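Local coordinates for polyprenyl synthetase (Nonlabens dokdonensis, PDB 6KD7), which probably acts as a geranylgeranyl pyrophosphate synthase, a magnesium-dependent prenyltransferase that lengthens isoprenoid diphosphate chains, at residues A[210-215]-A[234-238]; A[291-296]-A[320-325]. One frame throughout, in Å; residues are numbered along the deposited sequence.

Contact 1: A[210-215]-A[234-238]; sequences DYLDAF and KTYLY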
ATOM      1  N   ASP A 210      18.635  -6.013  29.560  1.00 29.60           N
ATOM      2  CA  ASP A 210      17.275  -6.572  29.679  1.00 30.61           C
ATOM      3  C   ASP A 210      16.572  -5.853  30.835  1.00 35.50           C
ATOM      4  O   ASP A 210      15.405  -5.553  30.699  1.00 34.69           O
ATOM      5  CB  ASP A 210      17.301  -8.081  29.909  1.00 29.81           C
ATOM      6  CG  ASP A 210      17.660  -8.917  28.695  1.00 29.16           C
ATOM      7  OD1 ASP A 210      17.913  -8.321  27.610  1.00 26.98           O
ATOM      8  OD2 ASP A 210      17.633 -10.157  28.836  1.00 33.65           O
ATOM      9  N   TYR A 211      17.269  -5.630  31.954  1.00 34.87           N
ATOM     10  CA  TYR A 211      16.681  -5.074  33.188  1.00 33.06           C
ATOM     11  C   TYR A 211      16.300  -3.615  32.953  1.00 31.38           C
ATOM     12  O   TYR A 211      15.187  -3.186  33.326  1.00 35.03           O
ATOM     13  CB  TYR A 211      17.647  -5.196  34.373  1.00 38.74           C
ATOM     14  CG  TYR A 211      17.076  -4.624  35.644  1.00 35.27           C
ATOM     15  CD1 TYR A 211      17.215  -3.281  35.942  1.00 37.44           C
ATOM     16  CD2 TYR A 211      16.309  -5.416  36.475  1.00 39.63           C
ATOM     17  CE1 TYR A 211      16.641  -2.750  37.079  1.00 40.57           C
ATOM     18  CE2 TYR A 211      15.728  -4.905  37.620  1.00 40.45           C
ATOM     19  CZ  TYR A 211      15.904  -3.568  37.915  1.00 40.40           C
ATOM     20  OH  TYR A 211      15.322  -3.083  39.035  1.00 50.05           O
ATOM     21  N   LEU A 212      17.214  -2.858  32.375  1.00 30.01           N
ATOM     22  CA  LEU A 212      17.086  -1.396  32.215  1.00 33.97           C
ATOM     23  C   LEU A 212      16.089  -1.097  31.092  1.00 34.08           C
ATOM     24  O   LEU A 212      15.554   0.013  31.075  1.00 33.94           O
ATOM     25  CB  LEU A 212      18.458  -0.759  31.941  1.00 34.27           C
ATOM     26  CG  LEU A 212      19.434  -0.727  33.134  1.00 38.02           C
ATOM     27  CD1 LEU A 212      20.763  -0.100  32.732  1.00 34.53           C
ATOM     28  CD2 LEU A 212      18.858   0.021  34.343  1.00 37.47           C
ATOM     29  N   ASP A 213      15.876  -2.016  30.161  1.00 33.80           N
ATOM     30  CA  ASP A 213      14.868  -1.789  29.092  1.00 35.37           C
ATOM     31  C   ASP A 213      13.502  -1.544  29.769  1.00 32.17           C
ATOM     32  O   ASP A 213      12.839  -0.646  29.355  1.00 31.44           O
ATOM     33  CB  ASP A 213      14.813  -2.959  28.109  1.00 36.26           C
ATOM     34  CG  ASP A 213      13.933  -2.676  26.906  1.00 36.37           C
ATOM     35  OD1 ASP A 213      12.709  -2.890  26.997  1.00 35.39           O
ATOM     36  OD2 ASP A 213      14.460  -2.139  25.959  1.00 34.07           O
ATOM     37  N   ALA A 214      13.145  -2.318  30.785  1.00 30.08           N
ATOM     38  CA  ALA A 214      11.899  -2.176  31.561  1.00 35.96           C
ATOM     39  C   ALA A 214      12.028  -1.070  32.617  1.00 42.83           C
ATOM     40  O   ALA A 214      11.106  -0.248  32.706  1.00 42.36           O
ATOM     41  CB  ALA A 214      11.567  -3.478  32.220  1.00 34.71           C
ATOM     42  N   PHE A 215      13.122  -1.050  33.386  1.00 37.97           N
ATOM     43  CA  PHE A 215      13.196  -0.291  34.657  1.00 35.77           C
ATOM     44  C   PHE A 215      14.149   0.880  34.577  1.00 38.03           C
ATOM     45  O   PHE A 215      14.337   1.499  35.595  1.00 37.84           O
ATOM     46  CB  PHE A 215      13.633  -1.190  35.796  1.00 34.71           C
ATOM     47  CG  PHE A 215      12.574  -2.191  36.121  1.00 36.19           C
ATOM     48  CD1 PHE A 215      11.346  -1.761  36.608  1.00 39.71           C
ATOM     49  CD2 PHE A 215      12.768  -3.532  35.863  1.00 37.86           C
ATOM     50  CE1 PHE A 215      10.340  -2.677  36.855  1.00 37.39           C
ATOM     51  CE2 PHE A 215      11.773  -4.453  36.140  1.00 39.06           C
ATOM     52  CZ  PHE A 215      10.562  -4.022  36.639  1.00 43.09           C
ATOM     53  N   LYS A 234      10.806 -11.987  24.645  1.00 33.21           N
ATOM     54  CA  LYS A 234      10.878 -12.880  25.827  1.00 40.57           C
ATOM     55  C   LYS A 234      12.312 -12.808  26.386  1.00 35.00           C
ATOM     56  O   LYS A 234      13.154 -13.652  26.004  1.00 41.41           O
ATOM     57  CB  LYS A 234      10.436 -14.276  25.371  1.00 53.12           C
ATOM     58  CG  LYS A 234       8.935 -14.406  25.094  1.00 62.72           C
ATOM     59  CD  LYS A 234       8.476 -15.837  24.846  1.00 69.22           C
ATOM     60  CE  LYS A 234       8.987 -16.415  23.544  1.00 63.77           C
ATOM     61  NZ  LYS A 234       8.293 -15.789  22.398  1.00 56.47           N
ATOM     62  N   THR A 235      12.603 -11.762  27.155  1.00 29.53           N
ATOM     63  CA  THR A 235      13.948 -11.534  27.733  1.00 31.47           C
ATOM     64  C   THR A 235      14.029 -12.211  29.098  1.00 32.93           C
ATOM     65  O   THR A 235      13.032 -12.801  29.541  1.00 35.40           O
ATOM     66  CB  THR A 235      14.271 -10.052  27.828  1.00 29.73           C
ATOM     67  OG1 THR A 235      13.433  -9.470  28.819  1.00 30.23           O
ATOM     68  CG2 THR A 235      14.148  -9.318  26.515  1.00 29.92           C
ATOM     69  N   TYR A 236      15.188 -12.134  29.740  1.00 32.72           N
ATOM     70  CA  TYR A 236      15.408 -12.863  31.011  1.00 31.56           C
ATOM     71  C   TYR A 236      14.361 -12.406  32.023  1.00 28.74           C
ATOM     72  O   TYR A 236      13.848 -13.230  32.754  1.00 31.42           O
ATOM     73  CB  TYR A 236      16.828 -12.617  31.521  1.00 34.77           C
ATOM     74  CG  TYR A 236      17.276 -13.554  32.609  1.00 32.02           C
ATOM     75  CD1 TYR A 236      17.866 -14.767  32.306  1.00 36.84           C
ATOM     76  CD2 TYR A 236      17.115 -13.226  33.939  1.00 34.73           C
ATOM     77  CE1 TYR A 236      18.278 -15.635  33.298  1.00 36.91           C
ATOM     78  CE2 TYR A 236      17.531 -14.077  34.944  1.00 35.28           C
ATOM     79  CZ  TYR A 236      18.110 -15.286  34.622  1.00 37.57           C
ATOM     80  OH  TYR A 236      18.508 -16.120  35.614  1.00 46.44           O
ATOM     81  N   LEU A 237      14.033 -11.122  31.988  1.00 28.26           N
ATOM     82  CA  LEU A 237      13.052 -10.515  32.912  1.00 31.87           C
ATOM     83  C   LEU A 237      11.701 -11.224  32.738  1.00 38.20           C
ATOM     84  O   LEU A 237      11.148 -11.652  33.735  1.00 41.61           O
ATOM     85  CB  LEU A 237      12.979  -9.052  32.478  1.00 34.23           C
ATOM     86  CG  LEU A 237      12.464  -8.033  33.481  1.00 34.39           C
ATOM     87  CD1 LEU A 237      13.009  -8.303  34.866  1.00 43.60           C
ATOM     88  CD2 LEU A 237      12.820  -6.636  33.023  1.00 31.77           C
ATOM     89  N   TYR A 238      11.231 -11.405  31.506  1.00 35.15           N
ATOM     90  CA  TYR A 238       9.943 -12.109  31.267  1.00 35.29           C
ATOM     91  C   TYR A 238      10.038 -13.603  31.587  1.00 35.06           C
ATOM     92  O   TYR A 238       9.161 -14.110  32.263  1.00 37.24           O
ATOM     93  CB  TYR A 238       9.488 -11.924  29.820  1.00 37.38           C
ATOM     94  CG  TYR A 238       8.331 -12.789  29.394  1.00 39.14           C
ATOM     95  CD1 TYR A 238       8.540 -14.035  28.840  1.00 39.24           C
ATOM     96  CD2 TYR A 238       7.025 -12.355  29.529  1.00 39.38           C
ATOM     97  CE1 TYR A 238       7.487 -14.833  28.434  1.00 43.75           C
ATOM     98  CE2 TYR A 238       5.959 -13.139  29.133  1.00 40.09           C
ATOM     99  CZ  TYR A 238       6.192 -14.384  28.582  1.00 41.30           C
ATOM    100  OH  TYR A 238       5.161 -15.171  28.186  1.00 44.15           O
TER
HETATM  101  O   HOH W   1      13.946  -6.856  28.770  1.00 25.04           O
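Asp210 meets Thr235 and Tyr236 where the C-terminal end of helix 188-215 faces the start of helix 236-241, in the all-helical isoprenoid synthase fold. Asp210 and Asp213 belong to the sequence DDYLD, the second aspartate-rich DDxxD motif of the family; a bound magnesium ion lies about 5 Å from the side chain of Asp210.

The polar contact centres on one carboxylate oxygen. Tyr236 N donates to Asp210 OD2 over 3.3 Å, long but nearly straight (171°), and arrives from above the carboxylate plane, 42° out of it. This N-H belongs to the first turn of helix 236-241, where amides lack partners within their own helix, and an aspartate suits such an end. Tyr161 of helix 158-183 is hydrogen-bonded to the same OD2, so two groups fix the carboxylate. With an alanine here, the Tyr236 N-H and the Tyr161 hydroxyl would probably lose their shared partner, and the start of helix 236-241 would be less firmly tied to the aspartate-rich motif.

A water adds a second polar link. It donates to Asp210 O and accepts from Thr235 OG1, at 2.7 Å from each of these oxygens. Thr235 holds the N-cap position; with chi1 at 69°, OG1 lies between its own backbone N and carbonyl carbon, and from there it reaches the water. Thr235 CB rests 3.5 Å from Asp210 OD2.

The apolar part is a knob-into-hole fit. Leu237 pushes its CD2 branch among Asp210, Tyr211, Ala214 and Phe215, and the small side chain of Ala214 lets the methyl sink in. Phe278 of helix 264-281 also packs on Leu237. Leu237 CD2 approaches the Phe215 ring obliquely, 3.9 Å from CE2, and presses on Ala214 CB at 3.5 Å, tighter than usual for two carbons.

Contact 2: A[291-296]-A[320-325]; sequences IESYTQ and LQLMGR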
ATOM      1  N   ILE A 291      22.568 -10.888  37.124  1.00 32.94           N
ATOM      2  CA  ILE A 291      23.585  -9.866  36.739  1.00 34.28           C
ATOM      3  C   ILE A 291      24.734  -9.896  37.755  1.00 38.31           C
ATOM      4  O   ILE A 291      25.939  -9.851  37.342  1.00 35.71           O
ATOM      5  CB  ILE A 291      22.960  -8.478  36.672  1.00 33.75           C
ATOM      6  CG1 ILE A 291      21.946  -8.373  35.529  1.00 38.41           C
ATOM      7  CG2 ILE A 291      24.025  -7.415  36.533  1.00 33.55           C
ATOM      8  CD1 ILE A 291      21.031  -7.194  35.674  1.00 34.95           C
ATOM      9  N   GLU A 292      24.359  -9.912  39.033  1.00 38.99           N
ATOM     10  CA  GLU A 292      25.272  -9.963  40.202  1.00 42.65           C
ATOM     11  C   GLU A 292      26.127 -11.222  40.035  1.00 36.95           C
ATOM     12  O   GLU A 292      27.356 -11.144  40.093  1.00 35.36           O
ATOM     13  CB  GLU A 292      24.458  -9.967  41.506  1.00 49.83           C
ATOM     14  CG  GLU A 292      25.191 -10.486  42.741  1.00 57.90           C
ATOM     15  CD  GLU A 292      26.425  -9.684  43.158  1.00 66.43           C
ATOM     16  OE1 GLU A 292      26.636  -8.554  42.635  1.00 68.80           O
ATOM     17  OE2 GLU A 292      27.212 -10.207  43.983  1.00 84.09           O
ATOM     18  N   SER A 293      25.492 -12.336  39.738  1.00 30.70           N
ATOM     19  CA  SER A 293      26.148 -13.651  39.660  1.00 34.23           C
ATOM     20  C   SER A 293      27.167 -13.668  38.507  1.00 41.58           C
ATOM     21  O   SER A 293      28.306 -14.143  38.712  1.00 41.86           O
ATOM     22  CB  SER A 293      25.108 -14.687  39.544  1.00 32.32           C
ATOM     23  OG  SER A 293      25.709 -15.940  39.284  1.00 35.40           O
ATOM     24  N   TYR A 294      26.785 -13.165  37.335  1.00 39.07           N
ATOM     25  CA  TYR A 294      27.729 -13.096  36.191  1.00 34.04           C
ATOM     26  C   TYR A 294      28.868 -12.123  36.501  1.00 33.70           C
ATOM     27  O   TYR A 294      29.979 -12.368  36.073  1.00 30.76           O
ATOM     28  CB  TYR A 294      27.022 -12.808  34.869  1.00 32.35           C
ATOM     29  CG  TYR A 294      26.366 -14.025  34.282  1.00 30.31           C
ATOM     30  CD1 TYR A 294      27.121 -15.045  33.739  1.00 29.67           C
ATOM     31  CD2 TYR A 294      24.995 -14.170  34.299  1.00 32.57           C
ATOM     32  CE1 TYR A 294      26.530 -16.177  33.215  1.00 29.32           C
ATOM     33  CE2 TYR A 294      24.386 -15.292  33.771  1.00 33.61           C
ATOM     34  CZ  TYR A 294      25.157 -16.301  33.232  1.00 33.01           C
ATOM     35  OH  TYR A 294      24.563 -17.404  32.715  1.00 36.55           O
ATOM     36  N   THR A 295      28.557 -11.016  37.168  1.00 34.45           N
ATOM     37  CA  THR A 295      29.609 -10.031  37.509  1.00 34.40           C
ATOM     38  C   THR A 295      30.634 -10.688  38.435  1.00 37.30           C
ATOM     39  O   THR A 295      31.813 -10.527  38.182  1.00 38.12           O
ATOM     40  CB  THR A 295      29.017  -8.778  38.153  1.00 40.19           C
ATOM     41  OG1 THR A 295      28.040  -8.251  37.264  1.00 39.99           O
ATOM     42  CG2 THR A 295      30.062  -7.720  38.418  1.00 39.09           C
ATOM     43  N   GLN A 296      30.178 -11.449  39.425  1.00 38.85           N
ATOM     44  CA  GLN A 296      31.098 -12.125  40.368  1.00 40.13           C
ATOM     45  C   GLN A 296      31.949 -13.129  39.590  1.00 42.68           C
ATOM     46  O   GLN A 296      33.160 -13.116  39.768  1.00 41.70           O
ATOM     47  CB  GLN A 296      30.318 -12.778  41.508  1.00 40.57           C
ATOM     48  CG  GLN A 296      29.769 -11.776  42.515  1.00 49.81           C
ATOM     49  CD  GLN A 296      30.784 -10.766  42.992  1.00 55.35           C
ATOM     50  OE1 GLN A 296      31.925 -11.093  43.284  1.00 59.33           O
ATOM     51  NE2 GLN A 296      30.370  -9.516  43.086  1.00 54.17           N
ATOM     52  N   LEU A 320      33.001  -3.214  37.393  1.00 45.52           N
ATOM     53  CA  LEU A 320      31.978  -2.686  38.324  1.00 44.24           C
ATOM     54  C   LEU A 320      31.395  -1.384  37.736  1.00 40.99           C
ATOM     55  O   LEU A 320      30.200  -1.323  37.637  1.00 42.75           O
ATOM     56  CB  LEU A 320      32.582  -2.538  39.719  1.00 46.37           C
ATOM     57  CG  LEU A 320      32.987  -3.850  40.410  1.00 41.61           C
ATOM     58  CD1 LEU A 320      33.816  -3.565  41.656  1.00 45.53           C
ATOM     59  CD2 LEU A 320      31.795  -4.703  40.773  1.00 45.39           C
ATOM     60  N   GLN A 321      32.212  -0.492  37.207  1.00 38.28           N
ATOM     61  CA  GLN A 321      31.654   0.753  36.633  1.00 43.88           C
ATOM     62  C   GLN A 321      30.702   0.422  35.473  1.00 48.00           C
ATOM     63  O   GLN A 321      29.663   1.061  35.389  1.00 47.43           O
ATOM     64  CB  GLN A 321      32.796   1.649  36.165  1.00 49.08           C
ATOM     65  CG  GLN A 321      32.328   2.968  35.578  1.00 67.87           C
ATOM     66  CD  GLN A 321      33.372   3.629  34.711  1.00 86.14           C
ATOM     67  OE1 GLN A 321      34.472   3.942  35.157  1.00 85.44           O
ATOM     68  NE2 GLN A 321      33.027   3.853  33.452  1.00 96.01           N
ATOM     69  N   LEU A 322      31.033  -0.571  34.646  1.00 45.14           N
ATOM     70  CA  LEU A 322      30.245  -0.914  33.430  1.00 40.10           C
ATOM     71  C   LEU A 322      28.847  -1.341  33.879  1.00 39.74           C
ATOM     72  O   LEU A 322      27.889  -0.940  33.230  1.00 37.98           O
ATOM     73  CB  LEU A 322      30.918  -2.055  32.656  1.00 41.72           C
ATOM     74  CG  LEU A 322      30.252  -2.445  31.335  1.00 40.26           C
ATOM     75  CD1 LEU A 322      30.345  -1.324  30.310  1.00 38.71           C
ATOM     76  CD2 LEU A 322      30.854  -3.726  30.785  1.00 38.34           C
ATOM     77  N   MET A 323      28.762  -2.029  35.013  1.00 35.98           N
ATOM     78  CA  MET A 323      27.513  -2.627  35.551  1.00 38.30           C
ATOM     79  C   MET A 323      26.783  -1.629  36.456  1.00 42.75           C
ATOM     80  O   MET A 323      25.954  -2.057  37.248  1.00 43.98           O
ATOM     81  CB  MET A 323      27.846  -3.892  36.342  1.00 38.57           C
ATOM     82  CG  MET A 323      27.287  -5.160  35.739  1.00 48.01           C
ATOM     83  SD  MET A 323      27.507  -5.317  33.968  1.00 43.28           S
ATOM     84  CE  MET A 323      29.217  -5.825  33.878  1.00 57.38           C
ATOM     85  N   GLY A 324      27.114  -0.349  36.325  1.00 45.22           N
ATOM     86  CA  GLY A 324      26.550   0.772  37.108  1.00 57.92           C
ATOM     87  C   GLY A 324      26.722   0.644  38.624  1.00 68.63           C
ATOM     88  O   GLY A 324      25.871   1.201  39.341  1.00 79.35           O
ATOM     89  N   ARG A 325      27.772  -0.043  39.105  1.00 79.36           N
ATOM     90  CA  ARG A 325      28.183  -0.139  40.542  1.00 83.25           C
ATOM     91  C   ARG A 325      29.401   0.782  40.793  1.00 91.92           C
ATOM     92  O   ARG A 325      29.887   1.446  39.843  1.00 83.19           O
ATOM     93  CB  ARG A 325      28.472  -1.598  40.928  1.00 71.31           C
ATOM     94  CG  ARG A 325      27.259  -2.518  40.912  1.00 67.87           C
ATOM     95  CD  ARG A 325      27.610  -4.002  40.905  1.00 75.41           C
ATOM     96  NE  ARG A 325      28.227  -4.491  42.151  1.00 83.91           N
ATOM     97  CZ  ARG A 325      28.509  -5.777  42.469  1.00 79.62           C
ATOM     98  NH1 ARG A 325      28.242  -6.779  41.644  1.00 77.19           N
ATOM     99  NH2 ARG A 325      29.077  -6.058  43.633  1.00 76.90           N
TER
HETATM  100  O   HOH W   2      26.707  -6.288  38.876  1.00 47.13           O
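Glu292 and Arg325 meet through bends in both chains: Glu292 sets CG anti to its backbone N and turns at chi2 (62°), while Arg325 kinks at chi3 (68°), bringing the two charged ends together between helices 283-303 and 309-322. The second helix ends in a Schellman motif, with Arg325 N bonded to Leu320 O and Gly324 N to Gln321 O; Gly324, at positive phi, carries the reversal that sends Arg325 back toward helix 283-303.

The salt bridge runs from Glu292 OE1 to Arg325 NH1 at 2.6 Å, with carboxylate and guanidinium planes 43° apart. Leu320 CD2 lies 3.8 Å above the plane of the guanidinium, over its centre. Arg325 is exposed and poorly ordered, so this bridge probably holds less rigidly than its length suggests.

Farther from solvent, buried Met323, an unbranched chain that bends at chi2 and chi3, packs against helix 283-303, its CG 4.0 Å from Ile291 CG2 and 3.5 Å from Thr295 OG1. Threonine suits this buried position because Thr295 OG1 donates back to Ile291 O at 2.6 Å, from the face opposite the backbone N-H. A water also donates to Thr295 OG1 and accepts from Arg325 NH1, meeting the guanidinium edge in its plane.

Contact 1 is the buried one, beside the metal-bearing active site, whereas contact 2, only partly buried as a whole, runs from a buried methionine and threonine out to an exposed arginine. They hold different helix pairs, but their helices pack together: Tyr211 CB touches Ile291 CD1 at 4.1 Å, and Ile291 also rests on Leu207, earlier in helix 188-215. Contact 1 joins the end of one helix to the beginning of another; contact 2 sets a helix terminus against the middle of a helix. Each includes a bridging water, yet the direct polar link differs with place: an aspartate receiving a backbone N-H inside, and a glutamate-arginine ion pair at the surface.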